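Local coordinates for tailspike protein (Acinetobacter phage vB_ApiP_P1, PDB 6E1R) that probably recognises and hydrolyses the capsular polysaccharide of its Acinetobacter host as a trimeric, beta-helical depolymerase at the phage tail, at residues G466-N471 / V545-N550; E488-S493 / S501-A506. All blocks are in the same frame, centred on the assembly; numbering follows the deposited sequence.

Contact 1 of 2, residues G466-N471 / V545-N550; sequences GRLLVN and VFTTGN
Leu-469 and Phe-546 meet CB to CB at 4.0 Å in the apolar middle of this antiparallel strand pair. The phenyl ring turns its edge to the other strand: CD1 of Phe-546 comes within 3.4 Å of Leu-469 O, which lies in the ring plane. On the opposite face, Val-470 and Val-545 run side by side, touching through their CG2 methyls, and next to them CD2 of Leu-468 rests 3.7 Å from CG2 of Thr-547. The backbones are joined by two hydrogen-bonded pairs, Leu-469 with Phe-546 and Arg-467 with Thr-548; the straightest bond runs from Arg-467 N to Thr-548 O (2.8 Å, 169° at the hydrogen). At the polar edge the arginine chain bends at its third torsion (chi3 -43°), which brings a face of the guanidinium over CG2 of Thr-548, with the methyl displaced from the centre of the group. Its NE forms a salt bridge with Glu-488 of the second subunit, so the charged end belongs to the trimer interface. Strand 539-548 lies between 465-474 and 435-443 in a five-stranded antiparallel sheet, with strand 484-494 on the far side of 465-474 and strand 552-553 packed against Val-545 and Thr-547.

Contact 2 of 2, residues E488-S493 / S501-A506; sequences ELLVTS and SQIGSA
Glu-488 faces two residues at once, Ile-503 and Gly-504, the signature of a classic beta bulge. Its carbonyl oxygen takes a hydrogen bond from Ile-503 N at 2.6 Å and a weak one from Gly-504 N, while Glu-488 N reaches Gly-504 O at 3.0 Å, approaching from above the carbonyl plane. Beyond the bulge, Leu-490 and Ser-501 form a regular hydrogen-bonded pair; the bond from Leu-490 N to Ser-501 O is nearly straight (176°), the return bond more bent. Ile-503, the first bulge residue, has near-helical backbone angles and points its CB toward the partner strand: its CD1 lies across Leu-490 at 3.5 Å from CG, and its CB sits 3.7 Å from CG of Glu-488. That glutamate bends at its second torsion (chi2 86°), leading the carboxylate away from strand 497-507, and OE1 makes a salt bridge to Arg-467 of the third subunit. On the reverse face, CD2 of Leu-489 meets CB of Gln-502 at 3.8 Å, with Trp-521 of strand 519-523 against both residues. Ile-503 also packs on its counterparts in both other subunits, placing the bulge at the trimer interface. Strands 484-494 and 497-507 form a beta hairpin at one margin of the antiparallel sheet, with strand 465-474 alongside 484-494.

In the fold
Following the chain from its N terminus, a small mixed sheet precedes the parallel beta-helix; both contacts lie beyond it, in the C-terminal antiparallel domain. Strand 465-474 is laid down, then the hairpin 484-494/497-507, where contact 2 closes a short loop. After strands 519-523 and 528-533 of a second sheet, strand 539-548 returns to close contact 1, a much wider loop that encloses contact 2. Their centres lie about 9 Å apart, and the contacts are joined through adjacent strands 465-474 and 484-494. Contact 1 brings late strand 539-548 beside 465-474; contact 2 adds the hairpin's outer strand. The face bearing Arg-467, Glu-488 and Ile-503 packs on the other subunits, that of Val-545 and Leu-489 on the second sheet.

Contact 1 of 2, residues G466-N471 / V545-N550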
ATOM      1  N   GLY A 466      18.943  41.075 -18.348  1.00 36.40           N
ATOM      2  CA  GLY A 466      19.653  40.237 -17.410  1.00 35.83           C
ATOM      3  C   GLY A 466      21.134  40.179 -17.700  1.00 40.07           C
ATOM      4  O   GLY A 466      21.682  41.022 -18.413  1.00 41.30           O
ATOM      5  N   ARG A 467      21.773  39.161 -17.133  1.00 40.84           N
ATOM      6  CA  ARG A 467      23.211  38.966 -17.222  1.00 42.83           C
ATOM      7  C   ARG A 467      23.518  37.677 -17.975  1.00 44.96           C
ATOM      8  O   ARG A 467      22.773  36.697 -17.888  1.00 41.79           O
ATOM      9  CB  ARG A 467      23.810  38.916 -15.811  1.00 42.02           C
ATOM     10  CG  ARG A 467      25.314  39.033 -15.706  1.00 47.16           C
ATOM     11  CD  ARG A 467      25.740  38.598 -14.313  1.00 53.84           C
ATOM     12  NE  ARG A 467      24.850  39.147 -13.291  1.00 62.67           N
ATOM     13  CZ  ARG A 467      24.580  38.554 -12.131  1.00 68.30           C
ATOM     14  NH1 ARG A 467      25.128  37.384 -11.837  1.00 72.14           N
ATOM     15  NH2 ARG A 467      23.757  39.129 -11.265  1.00 66.30           N
ATOM     16  N   LEU A 468      24.626  37.685 -18.718  1.00 47.03           N
ATOM     17  CA  LEU A 468      25.058  36.527 -19.493  1.00 40.59           C
ATOM     18  C   LEU A 468      26.514  36.218 -19.184  1.00 40.36           C
ATOM     19  O   LEU A 468      27.373  37.102 -19.272  1.00 45.94           O
ATOM     20  CB  LEU A 468      24.886  36.758 -20.999  1.00 36.71           C
ATOM     21  CG  LEU A 468      23.526  37.218 -21.520  1.00 34.41           C
ATOM     22  CD1 LEU A 468      23.572  37.368 -23.032  1.00 30.68           C
ATOM     23  CD2 LEU A 468      22.435  36.242 -21.111  1.00 34.97           C
ATOM     24  N   LEU A 469      26.789  34.966 -18.829  1.00 32.34           N
ATOM     25  CA  LEU A 469      28.149  34.463 -18.659  1.00 30.94           C
ATOM     26  C   LEU A 469      28.431  33.490 -19.796  1.00 37.17           C
ATOM     27  O   LEU A 469      27.815  32.422 -19.870  1.00 40.92           O
ATOM     28  CB  LEU A 469      28.321  33.788 -17.301  1.00 30.22           C
ATOM     29  CG  LEU A 469      29.704  33.206 -17.004  1.00 31.94           C
ATOM     30  CD1 LEU A 469      30.770  34.290 -17.022  1.00 28.53           C
ATOM     31  CD2 LEU A 469      29.701  32.472 -15.670  1.00 33.79           C
ATOM     32  N   VAL A 470      29.360  33.852 -20.676  1.00 36.77           N
ATOM     33  CA  VAL A 470      29.687  33.051 -21.850  1.00 32.52           C
ATOM     34  C   VAL A 470      31.103  32.517 -21.701  1.00 33.22           C
ATOM     35  O   VAL A 470      32.044  33.288 -21.472  1.00 34.66           O
ATOM     36  CB  VAL A 470      29.548  33.859 -23.150  1.00 26.76           C
ATOM     37  CG1 VAL A 470      29.807  32.958 -24.342  1.00 26.88           C
ATOM     38  CG2 VAL A 470      28.169  34.488 -23.242  1.00 30.13           C
ATOM     39  N   ASN A 471      31.253  31.203 -21.836  1.00 39.94           N
ATOM     40  CA  ASN A 471      32.555  30.549 -21.860  1.00 37.32           C
ATOM     41  C   ASN A 471      32.743  29.964 -23.252  1.00 38.39           C
ATOM     42  O   ASN A 471      32.137  28.941 -23.590  1.00 46.29           O
ATOM     43  CB  ASN A 471      32.653  29.468 -20.784  1.00 33.19           C
ATOM     44  CG  ASN A 471      34.028  28.826 -20.721  1.00 35.46           C
ATOM     45  OD1 ASN A 471      34.196  27.747 -20.153  1.00 37.25           O
ATOM     46  ND2 ASN A 471      35.021  29.494 -21.295  1.00 36.80           N
ATOM     47  N   VAL A 545      26.557  29.350 -22.312  1.00 38.71           N
ATOM     48  CA  VAL A 545      25.965  30.572 -21.784  1.00 39.42           C
ATOM     49  C   VAL A 545      25.245  30.251 -20.482  1.00 39.87           C
ATOM     50  O   VAL A 545      24.522  29.252 -20.388  1.00 42.44           O
ATOM     51  CB  VAL A 545      25.004  31.216 -22.804  1.00 35.26           C
ATOM     52  CG1 VAL A 545      24.473  32.541 -22.280  1.00 36.51           C
ATOM     53  CG2 VAL A 545      25.703  31.408 -24.141  1.00 26.84           C
ATOM     54  N   PHE A 546      25.442  31.106 -19.480  1.00 35.78           N
ATOM     55  CA  PHE A 546      24.783  30.998 -18.181  1.00 30.84           C
ATOM     56  C   PHE A 546      24.071  32.319 -17.927  1.00 32.31           C
ATOM     57  O   PHE A 546      24.723  33.356 -17.765  1.00 38.83           O
ATOM     58  CB  PHE A 546      25.788  30.697 -17.066  1.00 30.81           C
ATOM     59  CG  PHE A 546      26.636  29.480 -17.312  1.00 34.61           C
ATOM     60  CD1 PHE A 546      27.760  29.551 -18.120  1.00 33.10           C
ATOM     61  CD2 PHE A 546      26.317  28.266 -16.723  1.00 42.39           C
ATOM     62  CE1 PHE A 546      28.545  28.433 -18.343  1.00 35.60           C
ATOM     63  CE2 PHE A 546      27.099  27.144 -16.941  1.00 40.98           C
ATOM     64  CZ  PHE A 546      28.213  27.229 -17.753  1.00 41.43           C
ATOM     65  N   THR A 547      22.743  32.287 -17.884  1.00 26.91           N
ATOM     66  CA  THR A 547      21.950  33.502 -17.796  1.00 27.06           C
ATOM     67  C   THR A 547      21.458  33.729 -16.373  1.00 39.63           C
ATOM     68  O   THR A 547      21.322  32.792 -15.582  1.00 36.76           O
ATOM     69  CB  THR A 547      20.754  33.454 -18.752  1.00 32.91           C
ATOM     70  OG1 THR A 547      19.725  32.627 -18.193  1.00 36.25           O
ATOM     71  CG2 THR A 547      21.173  32.891 -20.101  1.00 30.45           C
ATOM     72  N   THR A 548      21.199  34.996 -16.056  1.00 41.03           N
ATOM     73  CA  THR A 548      20.678  35.405 -14.761  1.00 37.98           C
ATOM     74  C   THR A 548      19.726  36.571 -14.978  1.00 40.44           C
ATOM     75  O   THR A 548      20.003  37.464 -15.783  1.00 46.21           O
ATOM     76  CB  THR A 548      21.805  35.817 -13.800  1.00 37.68           C
ATOM     77  OG1 THR A 548      22.761  34.754 -13.692  1.00 38.29           O
ATOM     78  CG2 THR A 548      21.250  36.130 -12.418  1.00 28.39           C
ATOM     79  N   GLY A 549      18.605  36.558 -14.263  1.00 43.18           N
ATOM     80  CA  GLY A 549      17.649  37.641 -14.371  1.00 44.98           C
ATOM     81  C   GLY A 549      16.534  37.362 -15.357  1.00 47.12           C
ATOM     82  O   GLY A 549      16.168  36.204 -15.578  1.00 48.51           O
ATOM     83  N   ASN A 550      15.984  38.415 -15.955  1.00 42.89           N
ATOM     84  CA  ASN A 550      14.855  38.292 -16.877  1.00 43.22           C
ATOM     85  C   ASN A 550      15.310  38.047 -18.313  1.00 28.99           C
ATOM     86  O   ASN A 550      14.917  38.763 -19.232  1.00 29.20           O
ATOM     87  CB  ASN A 550      13.984  39.538 -16.789  1.00 29.92           C
ATOM     88  CG  ASN A 550      13.324  39.689 -15.435  1.00 43.13           C
ATOM     89  OD1 ASN A 550      13.454  40.724 -14.782  1.00 43.03           O
ATOM     90  ND2 ASN A 550      12.607  38.656 -15.006  1.00 42.32           N
TER

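Contact 2 of 2, residues E488-S493 / S501-A506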
ATOM      1  N   GLU A 488      31.471  38.463 -19.523  1.00 37.47           N
ATOM      2  CA  GLU A 488      30.370  38.857 -18.654  1.00 35.82           C
ATOM      3  C   GLU A 488      29.593  39.961 -19.356  1.00 36.45           C
ATOM      4  O   GLU A 488      30.136  41.043 -19.605  1.00 39.91           O
ATOM      5  CB  GLU A 488      30.894  39.334 -17.299  1.00 43.82           C
ATOM      6  CG  GLU A 488      29.820  39.624 -16.263  1.00 51.66           C
ATOM      7  CD  GLU A 488      29.399  38.383 -15.494  1.00 49.86           C
ATOM      8  OE1 GLU A 488      29.533  37.263 -16.034  1.00 45.82           O
ATOM      9  OE2 GLU A 488      28.943  38.525 -14.340  1.00 47.30           O
ATOM     10  N   LEU A 489      28.327  39.693 -19.673  1.00 31.98           N
ATOM     11  CA  LEU A 489      27.534  40.585 -20.508  1.00 32.69           C
ATOM     12  C   LEU A 489      26.244  40.968 -19.800  1.00 38.31           C
ATOM     13  O   LEU A 489      25.557  40.107 -19.242  1.00 41.62           O
ATOM     14  CB  LEU A 489      27.214  39.934 -21.858  1.00 27.32           C
ATOM     15  CG  LEU A 489      28.397  39.371 -22.647  1.00 26.65           C
ATOM     16  CD1 LEU A 489      27.912  38.623 -23.879  1.00 26.63           C
ATOM     17  CD2 LEU A 489      29.367  40.479 -23.033  1.00 26.65           C
ATOM     18  N   LEU A 490      25.919  42.258 -19.834  1.00 32.17           N
ATOM     19  CA  LEU A 490      24.613  42.762 -19.432  1.00 27.52           C
ATOM     20  C   LEU A 490      23.798  43.052 -20.683  1.00 34.14           C
ATOM     21  O   LEU A 490      24.256  43.780 -21.568  1.00 43.02           O
ATOM     22  CB  LEU A 490      24.741  44.030 -18.589  1.00 27.82           C
ATOM     23  CG  LEU A 490      25.029  43.868 -17.098  1.00 43.46           C
ATOM     24  CD1 LEU A 490      24.991  45.222 -16.403  1.00 41.67           C
ATOM     25  CD2 LEU A 490      24.043  42.902 -16.458  1.00 50.41           C
ATOM     26  N   VAL A 491      22.597  42.485 -20.757  1.00 36.92           N
ATOM     27  CA  VAL A 491      21.756  42.630 -21.935  1.00 37.73           C
ATOM     28  C   VAL A 491      20.361  43.069 -21.520  1.00 43.47           C
ATOM     29  O   VAL A 491      19.872  42.731 -20.437  1.00 45.45           O
ATOM     30  CB  VAL A 491      21.686  41.324 -22.759  1.00 38.63           C
ATOM     31  CG1 VAL A 491      23.059  40.965 -23.304  1.00 35.51           C
ATOM     32  CG2 VAL A 491      21.122  40.186 -21.916  1.00 37.11           C
ATOM     33  N   THR A 492      19.725  43.838 -22.399  1.00 44.06           N
ATOM     34  CA  THR A 492      18.329  44.233 -22.277  1.00 43.65           C
ATOM     35  C   THR A 492      17.900  44.810 -23.617  1.00 44.40           C
ATOM     36  O   THR A 492      18.737  45.185 -24.442  1.00 50.95           O
ATOM     37  CB  THR A 492      18.107  45.251 -21.152  1.00 43.58           C
ATOM     38  OG1 THR A 492      16.705  45.517 -21.017  1.00 47.74           O
ATOM     39  CG2 THR A 492      18.838  46.550 -21.450  1.00 36.26           C
ATOM     40  N   SER A 493      16.587  44.875 -23.824  1.00 37.36           N
ATOM     41  CA  SER A 493      16.043  45.351 -25.086  1.00 40.13           C
ATOM     42  C   SER A 493      14.835  46.235 -24.821  1.00 45.19           C
ATOM     43  O   SER A 493      14.117  46.057 -23.834  1.00 46.99           O
ATOM     44  CB  SER A 493      15.648  44.188 -26.008  1.00 39.88           C
ATOM     45  OG  SER A 493      14.582  43.437 -25.456  1.00 44.90           O
ATOM     46  N   SER A 501      26.312  45.242 -22.885  1.00 39.82           N
ATOM     47  CA  SER A 501      27.477  45.878 -22.283  1.00 39.72           C
ATOM     48  C   SER A 501      28.372  44.796 -21.702  1.00 35.43           C
ATOM     49  O   SER A 501      27.943  44.045 -20.821  1.00 27.13           O
ATOM     50  CB  SER A 501      27.063  46.874 -21.194  1.00 48.31           C
ATOM     51  OG  SER A 501      28.195  47.450 -20.564  1.00 54.40           O
ATOM     52  N   GLN A 502      29.612  44.724 -22.183  1.00 38.12           N
ATOM     53  CA  GLN A 502      30.559  43.727 -21.697  1.00 39.77           C
ATOM     54  C   GLN A 502      31.126  44.193 -20.363  1.00 40.22           C
ATOM     55  O   GLN A 502      31.954  45.108 -20.315  1.00 41.24           O
ATOM     56  CB  GLN A 502      31.672  43.487 -22.712  1.00 33.13           C
ATOM     57  CG  GLN A 502      32.673  42.429 -22.269  1.00 34.07           C
ATOM     58  CD  GLN A 502      33.586  41.969 -23.390  1.00 39.41           C
ATOM     59  OE1 GLN A 502      33.128  41.640 -24.486  1.00 37.53           O
ATOM     60  NE2 GLN A 502      34.886  41.939 -23.119  1.00 42.60           N
ATOM     61  N   ILE A 503      30.672  43.565 -19.276  1.00 43.31           N
ATOM     62  CA  ILE A 503      31.137  43.941 -17.945  1.00 40.98           C
ATOM     63  C   ILE A 503      32.613  43.599 -17.776  1.00 36.11           C
ATOM     64  O   ILE A 503      33.368  44.344 -17.138  1.00 41.10           O
ATOM     65  CB  ILE A 503      30.268  43.261 -16.873  1.00 49.16           C
ATOM     66  CG1 ILE A 503      28.908  43.949 -16.757  1.00 52.72           C
ATOM     67  CG2 ILE A 503      30.969  43.248 -15.538  1.00 52.65           C
ATOM     68  CD1 ILE A 503      28.157  43.565 -15.500  1.00 55.75           C
ATOM     69  N   GLY A 504      33.052  42.483 -18.347  1.00 29.40           N
ATOM     70  CA  GLY A 504      34.440  42.085 -18.215  1.00 33.17           C
ATOM     71  C   GLY A 504      34.729  40.862 -19.054  1.00 35.75           C
ATOM     72  O   GLY A 504      33.850  40.313 -19.722  1.00 36.30           O
ATOM     73  N   SER A 505      35.992  40.444 -19.014  1.00 27.73           N
ATOM     74  CA  SER A 505      36.436  39.288 -19.778  1.00 29.46           C
ATOM     75  C   SER A 505      37.723  38.757 -19.167  1.00 35.94           C
ATOM     76  O   SER A 505      38.395  39.444 -18.392  1.00 42.99           O
ATOM     77  CB  SER A 505      36.646  39.635 -21.256  1.00 31.27           C
ATOM     78  OG  SER A 505      37.717  40.551 -21.416  1.00 38.00           O
ATOM     79  N   ALA A 506      38.057  37.521 -19.529  1.00 36.30           N
ATOM     80  CA  ALA A 506      39.292  36.893 -19.083  1.00 35.07           C
ATOM     81  C   ALA A 506      39.645  35.771 -20.047  1.00 35.11           C
ATOM     82  O   ALA A 506      38.764  35.153 -20.652  1.00 38.26           O
ATOM     83  CB  ALA A 506      39.172  36.354 -17.652  1.00 29.01           C
TER